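Local coordinates for protein SUMO-1 cysteine protease S273R (African swine fever virus pig/Kenya/KEN-50/1950, PDB 6LJ9) that probably acts as a cysteine protease that cuts the viral pp220 and pp62 polyproteins into core-shell proteins and dampens host innate immune signalling, at residues S2-I7 with Y263-H268; Q126-K131 with K205-K210; G233-F238 with T255-E260. One frame throughout, in Å; residues are numbered along the deposited sequence.

Contact 1. Residues S2-I7 with Y263-H268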
loop_
_atom_site.group_PDB
_atom_site.type_symbol
_atom_site.label_atom_id
_atom_site.label_comp_id
_atom_site.label_asym_id
_atom_site.label_seq_id
_atom_site.Cartn_x
_atom_site.Cartn_y
_atom_site.Cartn_z
ATOM N N SER B 2 14.574 10.778 -16.494
ATOM C CA SER B 2 15.182 9.657 -15.786
ATOM C C SER B 2 14.390 9.303 -14.531
ATOM O O SER B 2 13.737 8.261 -14.470
ATOM C CB SER B 2 16.631 9.978 -15.416
ATOM O OG SER B 2 17.420 10.175 -16.577
ATOM N N ILE B 3 14.460 10.182 -13.528
ATOM C CA ILE B 3 13.747 9.951 -12.278
ATOM C C ILE B 3 12.239 10.031 -12.472
ATOM O O ILE B 3 11.483 9.457 -11.678
ATOM C CB ILE B 3 14.227 10.954 -11.215
ATOM C CG1 ILE B 3 15.748 11.090 -11.282
ATOM C CG2 ILE B 3 13.802 10.510 -9.822
ATOM C CD1 ILE B 3 16.262 12.424 -10.807
ATOM N N LEU B 4 11.777 10.729 -13.511
ATOM C CA LEU B 4 10.350 10.741 -13.810
ATOM C C LEU B 4 9.864 9.365 -14.245
ATOM O O LEU B 4 8.699 9.019 -14.019
ATOM C CB LEU B 4 10.046 11.785 -14.885
ATOM C CG LEU B 4 8.589 12.235 -15.005
ATOM C CD1 LEU B 4 8.110 12.824 -13.689
ATOM C CD2 LEU B 4 8.424 13.240 -16.134
ATOM N N GLU B 5 10.741 8.567 -14.861
ATOM C CA GLU B 5 10.403 7.186 -15.181
ATOM C C GLU B 5 10.327 6.308 -13.939
ATOM O O GLU B 5 9.666 5.264 -13.974
ATOM C CB GLU B 5 11.426 6.599 -16.156
ATOM C CG GLU B 5 11.507 7.300 -17.500
ATOM C CD GLU B 5 12.492 6.630 -18.439
ATOM O OE1 GLU B 5 13.015 5.552 -18.083
ATOM O OE2 GLU B 5 12.745 7.179 -19.531
ATOM N N LYS B 6 10.986 6.706 -12.849
ATOM C CA LYS B 6 10.994 5.886 -11.641
ATOM C C LYS B 6 9.600 5.780 -11.031
ATOM O O LYS B 6 9.124 4.678 -10.732
ATOM C CB LYS B 6 11.977 6.457 -10.619
ATOM C CG LYS B 6 13.400 5.946 -10.745
ATOM C CD LYS B 6 14.239 6.407 -9.562
ATOM C CE LYS B 6 15.573 5.683 -9.506
ATOM N NZ LYS B 6 16.341 6.045 -8.283
ATOM N N ILE B 7 8.934 6.918 -10.833
ATOM C CA ILE B 7 7.643 6.948 -10.152
ATOM C C ILE B 7 6.575 6.320 -11.038
ATOM O O ILE B 7 6.811 6.045 -12.220
ATOM C CB ILE B 7 7.260 8.383 -9.743
ATOM C CG1 ILE B 7 6.982 9.244 -10.977
ATOM C CG2 ILE B 7 8.362 9.003 -8.893
ATOM C CD1 ILE B 7 6.652 10.685 -10.649
ATOM N N TYR B 263 8.925 20.411 -15.002
ATOM C CA TYR B 263 7.940 20.969 -15.922
ATOM C C TYR B 263 7.178 19.862 -16.637
ATOM O O TYR B 263 5.972 19.985 -16.880
ATOM C CB TYR B 263 8.617 21.895 -16.930
ATOM C CG TYR B 263 7.645 22.561 -17.879
ATOM C CD1 TYR B 263 6.891 23.655 -17.476
ATOM C CD2 TYR B 263 7.481 22.096 -19.178
ATOM C CE1 TYR B 263 6.001 24.267 -18.338
ATOM C CE2 TYR B 263 6.593 22.702 -20.047
ATOM C CZ TYR B 263 5.855 23.787 -19.622
ATOM O OH TYR B 263 4.970 24.396 -20.482
ATOM N N LYS B 264 7.867 18.771 -16.981
ATOM C CA LYS B 264 7.182 17.615 -17.547
ATOM C C LYS B 264 6.307 16.926 -16.508
ATOM O O LYS B 264 5.320 16.273 -16.866
ATOM C CB LYS B 264 8.197 16.629 -18.123
ATOM C CG LYS B 264 8.949 17.143 -19.341
ATOM C CD LYS B 264 9.959 16.120 -19.833
ATOM C CE LYS B 264 10.688 16.613 -21.072
ATOM N NZ LYS B 264 11.731 15.650 -21.524
ATOM N N PHE B 265 6.649 17.060 -15.224
ATOM C CA PHE B 265 5.832 16.478 -14.168
ATOM C C PHE B 265 4.480 17.168 -14.043
ATOM O O PHE B 265 3.553 16.588 -13.465
ATOM C CB PHE B 265 6.582 16.534 -12.835
ATOM C CG PHE B 265 5.869 15.844 -11.707
ATOM C CD1 PHE B 265 5.587 14.489 -11.776
ATOM C CD2 PHE B 265 5.489 16.546 -10.575
ATOM C CE1 PHE B 265 4.933 13.850 -10.741
ATOM C CE2 PHE B 265 4.835 15.910 -9.536
ATOM C CZ PHE B 265 4.557 14.560 -9.620
ATOM N N ARG B 266 4.345 18.388 -14.573
ATOM C CA ARG B 266 3.044 19.046 -14.596
ATOM C C ARG B 266 2.027 18.243 -15.395
ATOM O O ARG B 266 0.837 18.239 -15.059
ATOM C CB ARG B 266 3.176 20.456 -15.176
ATOM C CG ARG B 266 3.953 21.430 -14.305
ATOM C CD ARG B 266 4.143 22.760 -15.020
ATOM N NE ARG B 266 4.769 23.767 -14.167
ATOM C CZ ARG B 266 4.098 24.692 -13.488
ATOM N NH1 ARG B 266 2.775 24.742 -13.563
ATOM N NH2 ARG B 266 4.749 25.569 -12.738
ATOM N N THR B 267 2.473 17.560 -16.453
ATOM C CA THR B 267 1.575 16.715 -17.231
ATOM C C THR B 267 1.158 15.465 -16.467
ATOM O O THR B 267 0.156 14.838 -16.827
ATOM C CB THR B 267 2.231 16.322 -18.557
ATOM O OG1 THR B 267 3.323 15.427 -18.309
ATOM C CG2 THR B 267 2.751 17.557 -19.280
ATOM N N HIS B 268 1.905 15.088 -15.429
ATOM C CA HIS B 268 1.508 13.991 -14.557
ATOM C C HIS B 268 0.552 14.428 -13.456
ATOM O O HIS B 268 -0.097 13.572 -12.842
ATOM C CB HIS B 268 2.739 13.344 -13.912
ATOM C CG HIS B 268 3.629 12.626 -14.880
ATOM N ND1 HIS B 268 4.187 11.397 -14.602
ATOM C CD2 HIS B 268 4.064 12.967 -16.116
ATOM C CE1 HIS B 268 4.923 11.008 -15.628
ATOM N NE2 HIS B 268 4.866 11.943 -16.559
#
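Leu4 lies over one face of the imidazole of His268, the two side chains arriving from opposite directions. Its CD1 stands 4.3 Å from the centroid of the His268 ring and only 16° off the ring normal, which identifies a CH-pi contact displaced toward the rim. The other methyl, Leu4 CD2, lies 3.8 Å from His268 NE2 and 3.9 Å from Lys264 CB, so this one methyl bridges two residues a turn apart. A chi1 of -162° sends Leu4 CG away from the backbone N toward helix 259-269, bringing CD1 also to 3.6 Å from Phe265 CD1. This joins the short N-terminal helix 3-6 to helix 259-269, the last helix of the Ulp1-like cysteine protease domain; the contact is apolar, with no hydrogen bond from one segment to the other. Ile7 completes the patch: its CD1 meets Phe265 CE1 at 3.6 Å, the two side chains crossing at about a right angle. Phe238 of helix 232-244 packs edge-to-face with the Phe265 ring and also touches Leu4 and Ile7, so this surface continues into the core. Outside the two segments, Ser9 OG is hydrogen-bonded to His268 ND1, which helps fix the rotation of the ring. Within helix 259-269, the Lys264 carbonyl takes both the backbone N of Thr267 and its hydroxyl, with Thr267 OG1 2.6 Å from Lys264 O.

Contact 2. Residues Q126-K131 with K205-K210; sequences QVDMVK and KQQLLK
The amide oxygen of Gln207 takes the backbone N-H of Met129, with Met129 N 3.3 Å from Gln207 OE1 and an N-H...O angle of 154°. The donor sits above the amide plane, 38° out of it, so the bond is fairly straight at the hydrogen but misses the acceptor's lone pairs. An extended Gln207 side chain carries the amide this far from its helix. Beside it lies the Asp128 carboxylate, its plane nearly parallel to the amide; Asp128 OD1 and Gln207 OE1 are 3.5 Å apart, two acceptors in proximity rather than a bonded pair. Asp128 is instead the N-cap residue of helix 129-134, and its OD1 accepts from Val130 N at 3.2 Å, on the anti side but tilted out of the carboxylate plane, a bent bond. Gln207 OE1 and Asp128 OD1 thus take successive N-H groups of the first turn of helix 129-134, and this joins the start of that helix to the last turns of helix 195-208, which packs on strands 181-186 and 215-220 of the central sheet. Val130 CG2 presses against the carbonyl of Gln207, 3.2 Å from Gln207 O, while Lys210 CE approaches the same methyl at 4.1 Å. On the buried side Met129, a selenomethionine, crosses Leu208 obliquely, its CG 3.7 Å from Leu208 CD2. The Met129 chain then bends at both chi2 and chi3, and its side chain also packs on Trp200 and Val204 of helix 195-208 and on Met176, which touches Leu208 as well.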
loop_
_atom_site.group_PDB
_atom_site.type_symbol
_atom_site.label_atom_id
_atom_site.label_comp_id
_atom_site.label_asym_id
_atom_site.label_seq_id
_atom_site.Cartn_x
_atom_site.Cartn_y
_atom_site.Cartn_z
ATOM N N GLN B 126 -5.006 20.302 16.259
ATOM C CA GLN B 126 -3.777 19.971 15.557
ATOM C C GLN B 126 -3.774 18.497 15.178
ATOM O O GLN B 126 -4.585 17.701 15.657
ATOM C CB GLN B 126 -2.554 20.297 16.420
ATOM C CG GLN B 126 -2.430 21.754 16.802
ATOM C CD GLN B 126 -1.344 21.981 17.832
ATOM O OE1 GLN B 126 -0.939 21.058 18.536
ATOM N NE2 GLN B 126 -0.865 23.214 17.923
ATOM N N VAL B 127 -2.840 18.141 14.307
ATOM C CA VAL B 127 -2.665 16.750 13.916
ATOM C C VAL B 127 -1.762 16.064 14.932
ATOM O O VAL B 127 -0.809 16.659 15.449
ATOM C CB VAL B 127 -2.101 16.653 12.486
ATOM C CG1 VAL B 127 -0.633 17.073 12.434
ATOM C CG2 VAL B 127 -2.289 15.254 11.929
ATOM N N ASP B 128 -2.085 14.815 15.254
ATOM C CA ASP B 128 -1.287 13.995 16.160
ATOM C C ASP B 128 -0.765 12.815 15.354
ATOM O O ASP B 128 -1.541 11.940 14.954
ATOM C CB ASP B 128 -2.117 13.538 17.361
ATOM C CG ASP B 128 -1.269 12.947 18.477
ATOM O OD1 ASP B 128 -0.200 12.373 18.184
ATOM O OD2 ASP B 128 -1.677 13.056 19.653
HETATM N N MSE B 129 0.543 12.795 15.113
HETATM C CA MSE B 129 1.154 11.805 14.229
HETATM C C MSE B 129 0.954 10.381 14.737
HETATM O O MSE B 129 0.892 9.438 13.949
HETATM C CB MSE B 129 2.646 12.096 14.055
HETATM C CG MSE B 129 3.212 11.622 12.726
HETATM SE SE MSE B 129 2.242 12.368 11.206
HETATM C CE MSE B 129 2.478 14.264 11.597
ATOM N N VAL B 130 0.853 10.229 16.060
ATOM C CA VAL B 130 0.540 8.922 16.629
ATOM C C VAL B 130 -0.889 8.523 16.288
ATOM O O VAL B 130 -1.154 7.379 15.898
ATOM C CB VAL B 130 0.778 8.925 18.149
ATOM C CG1 VAL B 130 0.326 7.606 18.759
ATOM C CG2 VAL B 130 2.242 9.179 18.451
ATOM N N LYS B 131 -1.835 9.456 16.431
ATOM C CA LYS B 131 -3.211 9.169 16.040
ATOM C C LYS B 131 -3.324 8.959 14.534
ATOM O O LYS B 131 -4.200 8.219 14.073
ATOM C CB LYS B 131 -4.140 10.295 16.497
ATOM C CG LYS B 131 -4.118 10.570 17.996
ATOM C CD LYS B 131 -4.992 11.766 18.354
ATOM C CE LYS B 131 -6.441 11.369 18.578
ATOM N NZ LYS B 131 -6.623 10.721 19.906
ATOM N N LYS B 205 8.664 14.335 16.304
ATOM C CA LYS B 205 9.640 13.314 16.669
ATOM C C LYS B 205 9.386 12.773 18.072
ATOM O O LYS B 205 9.465 11.559 18.297
ATOM C CB LYS B 205 11.056 13.878 16.560
ATOM C CG LYS B 205 12.146 12.917 17.005
ATOM C CD LYS B 205 13.525 13.542 16.863
ATOM C CE LYS B 205 14.604 12.631 17.422
ATOM N NZ LYS B 205 15.959 13.231 17.279
ATOM N N GLN B 206 9.079 13.654 19.027
ATOM C CA GLN B 206 8.790 13.196 20.383
ATOM C C GLN B 206 7.529 12.344 20.421
ATOM O O GLN B 206 7.456 11.360 21.168
ATOM C CB GLN B 206 8.658 14.387 21.330
ATOM C CG GLN B 206 9.981 15.031 21.689
ATOM C CD GLN B 206 10.924 14.071 22.385
ATOM O OE1 GLN B 206 10.518 13.312 23.265
ATOM N NE2 GLN B 206 12.191 14.093 21.986
ATOM N N GLN B 207 6.521 12.710 19.627
ATOM C CA GLN B 207 5.310 11.901 19.547
ATOM C C GLN B 207 5.615 10.517 18.989
ATOM O O GLN B 207 5.207 9.499 19.561
ATOM C CB GLN B 207 4.261 12.609 18.687
ATOM C CG GLN B 207 3.687 13.870 19.307
ATOM C CD GLN B 207 2.607 14.502 18.450
ATOM O OE1 GLN B 207 2.551 14.282 17.239
ATOM N NE2 GLN B 207 1.741 15.289 19.075
ATOM N N LEU B 208 6.347 10.461 17.874
ATOM C CA LEU B 208 6.638 9.177 17.245
ATOM C C LEU B 208 7.597 8.337 18.079
ATOM O O LEU B 208 7.587 7.105 17.975
ATOM C CB LEU B 208 7.201 9.398 15.841
ATOM C CG LEU B 208 6.202 9.967 14.833
ATOM C CD1 LEU B 208 6.851 10.144 13.471
ATOM C CD2 LEU B 208 4.978 9.069 14.738
ATOM N N LEU B 209 8.426 8.974 18.909
ATOM C CA LEU B 209 9.304 8.226 19.803
ATOM C C LEU B 209 8.540 7.473 20.883
ATOM O O LEU B 209 9.149 6.669 21.598
ATOM C CB LEU B 209 10.322 9.165 20.452
ATOM C CG LEU B 209 11.578 9.481 19.637
ATOM C CD1 LEU B 209 12.439 10.507 20.357
ATOM C CD2 LEU B 209 12.369 8.211 19.365
ATOM N N LYS B 210 7.234 7.717 21.023
ATOM C CA LYS B 210 6.413 6.979 21.975
ATOM C C LYS B 210 5.947 5.635 21.426
ATOM O O LYS B 210 5.609 4.744 22.214
ATOM C CB LYS B 210 5.197 7.818 22.389
ATOM C CG LYS B 210 5.535 9.137 23.085
ATOM C CD LYS B 210 4.268 9.870 23.498
ATOM C CE LYS B 210 3.436 10.250 22.273
ATOM N NZ LYS B 210 2.064 10.694 22.614
#

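Contact 3. Residues G233-F238 with T255-E260; sequences GPYSLF and TRITDE
One hydrogen bond crosses the contact: Tyr235 OH donates to the carbonyl oxygen of Ile257, which lies at the ring edge near its plane. The modelled separation of Tyr235 OH and Ile257 O, 2.4 Å, is very short and should not be taken literally. Asp259 OD2 meets the ring edge 3.6 Å from Tyr235 CE2, whereas the Ile257 carbonyl lies by CE1 and the hydroxyl; the carboxylate plane is turned 80° from the ring. That carboxylate is held by other groups, since Asp259 OD2 is hydrogen-bonded to Ser228 and Asp259 OD1 to the backbone N of Arg227. Among charged groups, Arg256 NH2 and Asp259 OD1 form a salt bridge at 3.6 Å within 255-260.

Apolar packing comes from Ile257, whose two branches reach different rings. With chi1 at -60°, CG1 sits beside the backbone N and CG2 opposite it; Ile257 CD1 then lies 3.9 Å from Phe238 CE2, while Ile257 CG2 is 4.2 Å from Tyr235 CE1. Met262 touches Tyr235, Phe238 and Ile257.

Capping is local: Thr258 occupies the N-cap of helix 259-269, and its hydroxyl accepts from Glu261 N.

Tyr235 and Phe238 thus tie the segment leading into helix 259-269 to helix 232-244, and Tyr235 and Asp259 touch Gln226, predicted to bind substrate; helix 232-244 begins at the inferred nucleophile Cys232, the helix N-terminal placement found in Ulp1-type cysteine proteases.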
loop_
_atom_site.group_PDB
_atom_site.type_symbol
_atom_site.label_atom_id
_atom_site.label_comp_id
_atom_site.label_asym_id
_atom_site.label_seq_id
_atom_site.Cartn_x
_atom_site.Cartn_y
_atom_site.Cartn_z
ATOM N N GLY B 233 6.369 24.534 -6.797
ATOM C CA GLY B 233 5.168 23.761 -6.597
ATOM C C GLY B 233 5.315 22.335 -7.092
ATOM O O GLY B 233 5.141 21.372 -6.337
ATOM N N PRO B 234 5.624 22.171 -8.384
ATOM C CA PRO B 234 5.894 20.816 -8.895
ATOM C C PRO B 234 7.022 20.104 -8.168
ATOM O O PRO B 234 6.968 18.878 -8.009
ATOM C CB PRO B 234 6.238 21.067 -10.368
ATOM C CG PRO B 234 5.495 22.307 -10.710
ATOM C CD PRO B 234 5.530 23.159 -9.473
ATOM N N TYR B 235 8.051 20.836 -7.733
ATOM C CA TYR B 235 9.132 20.213 -6.973
ATOM C C TYR B 235 8.613 19.604 -5.678
ATOM O O TYR B 235 8.957 18.469 -5.329
ATOM C CB TYR B 235 10.228 21.239 -6.675
ATOM C CG TYR B 235 11.384 21.239 -7.651
ATOM C CD1 TYR B 235 12.330 20.222 -7.638
ATOM C CD2 TYR B 235 11.544 22.270 -8.566
ATOM C CE1 TYR B 235 13.392 20.226 -8.521
ATOM C CE2 TYR B 235 12.601 22.282 -9.452
ATOM C CZ TYR B 235 13.523 21.259 -9.425
ATOM O OH TYR B 235 14.578 21.270 -10.307
ATOM N N SER B 236 7.779 20.350 -4.948
ATOM C CA SER B 236 7.290 19.871 -3.659
ATOM C C SER B 236 6.361 18.674 -3.827
ATOM O O SER B 236 6.411 17.725 -3.037
ATOM C CB SER B 236 6.577 20.999 -2.916
ATOM O OG SER B 236 7.416 22.132 -2.782
ATOM N N LEU B 237 5.504 18.704 -4.849
ATOM C CA LEU B 237 4.602 17.582 -5.085
ATOM C C LEU B 237 5.358 16.352 -5.568
ATOM O O LEU B 237 5.007 15.221 -5.215
ATOM C CB LEU B 237 3.523 17.979 -6.091
ATOM C CG LEU B 237 2.385 18.857 -5.571
ATOM C CD1 LEU B 237 1.472 19.258 -6.713
ATOM C CD2 LEU B 237 1.602 18.128 -4.493
ATOM N N PHE B 238 6.401 16.551 -6.380
ATOM C CA PHE B 238 7.166 15.419 -6.892
ATOM C C PHE B 238 7.920 14.708 -5.776
ATOM O O PHE B 238 8.069 13.482 -5.805
ATOM C CB PHE B 238 8.136 15.882 -7.978
ATOM C CG PHE B 238 9.020 14.788 -8.509
ATOM C CD1 PHE B 238 8.562 13.928 -9.493
ATOM C CD2 PHE B 238 10.310 14.621 -8.030
ATOM C CE1 PHE B 238 9.372 12.919 -9.986
ATOM C CE2 PHE B 238 11.124 13.615 -8.520
ATOM C CZ PHE B 238 10.653 12.764 -9.499
ATOM N N THR B 255 21.810 13.804 -5.990
ATOM C CA THR B 255 21.653 13.955 -7.431
ATOM C C THR B 255 20.666 15.077 -7.722
ATOM O O THR B 255 19.589 15.133 -7.118
ATOM C CB THR B 255 21.175 12.652 -8.075
ATOM O OG1 THR B 255 22.052 11.583 -7.698
ATOM C CG2 THR B 255 21.169 12.781 -9.590
ATOM N N ARG B 256 21.031 15.960 -8.648
ATOM C CA ARG B 256 20.203 17.116 -8.951
ATOM C C ARG B 256 19.018 16.721 -9.826
ATOM O O ARG B 256 19.127 15.858 -10.702
ATOM C CB ARG B 256 21.027 18.202 -9.646
ATOM C CG ARG B 256 20.234 19.468 -9.934
ATOM C CD ARG B 256 21.059 20.544 -10.617
ATOM N NE ARG B 256 20.256 21.743 -10.846
ATOM C CZ ARG B 256 19.529 21.959 -11.938
ATOM N NH1 ARG B 256 19.510 21.059 -12.911
ATOM N NH2 ARG B 256 18.822 23.072 -12.058
ATOM N N ILE B 257 17.877 17.359 -9.573
ATOM C CA ILE B 257 16.656 17.157 -10.341
ATOM C C ILE B 257 16.331 18.471 -11.039
ATOM O O ILE B 257 16.161 19.506 -10.380
ATOM C CB ILE B 257 15.496 16.693 -9.447
ATOM C CG1 ILE B 257 15.852 15.366 -8.772
ATOM C CG2 ILE B 257 14.224 16.548 -10.257
ATOM C CD1 ILE B 257 14.771 14.829 -7.867
ATOM N N THR B 258 16.245 18.429 -12.365
ATOM C CA THR B 258 16.177 19.636 -13.175
ATOM C C THR B 258 14.762 20.209 -13.210
ATOM O O THR B 258 13.770 19.519 -12.953
ATOM C CB THR B 258 16.650 19.349 -14.600
ATOM O OG1 THR B 258 15.707 18.489 -15.253
ATOM C CG2 THR B 258 18.009 18.666 -14.583
ATOM N N ASP B 259 14.685 21.504 -13.536
ATOM C CA ASP B 259 13.391 22.147 -13.737
ATOM C C ASP B 259 12.681 21.591 -14.965
ATOM O O ASP B 259 11.445 21.585 -15.017
ATOM C CB ASP B 259 13.563 23.661 -13.868
ATOM C CG ASP B 259 14.211 24.286 -12.646
ATOM O OD1 ASP B 259 15.452 24.211 -12.521
ATOM O OD2 ASP B 259 13.479 24.860 -11.811
ATOM N N GLU B 260 13.441 21.129 -15.960
ATOM C CA GLU B 260 12.835 20.511 -17.136
ATOM C C GLU B 260 12.057 19.257 -16.762
ATOM O O GLU B 260 10.936 19.046 -17.239
ATOM C CB GLU B 260 13.912 20.184 -18.166
ATOM C CG GLU B 260 13.399 19.472 -19.402
ATOM C CD GLU B 260 14.522 18.961 -20.282
ATOM O OE1 GLU B 260 15.673 18.898 -19.798
ATOM O OE2 GLU B 260 14.257 18.622 -21.454
#

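Overall arrangement
Contacts 1 and 3 pack against each other, their centres about 9 Å apart, and both use helix 259-269. They touch directly: Phe265 CE2 lies 3.6 Å from Phe238 CA, and Ile3 CD1 lies 3.6 Å from Ile257 CG1. Contact 3 is the nearer to the active site, with the Tyr235 side chain about 5 Å from that of Cys232, the inferred nucleophile, and the Asp259 side chain about 3 Å from that of Gln226, predicted to bind substrate; in contact 1 the Phe265 side chain is about 11 Å from that of Cys232. Contact 2 stands apart, its centre about 32 Å from that of contact 1 and 29 Å from that of contact 3, away from the annotated sites.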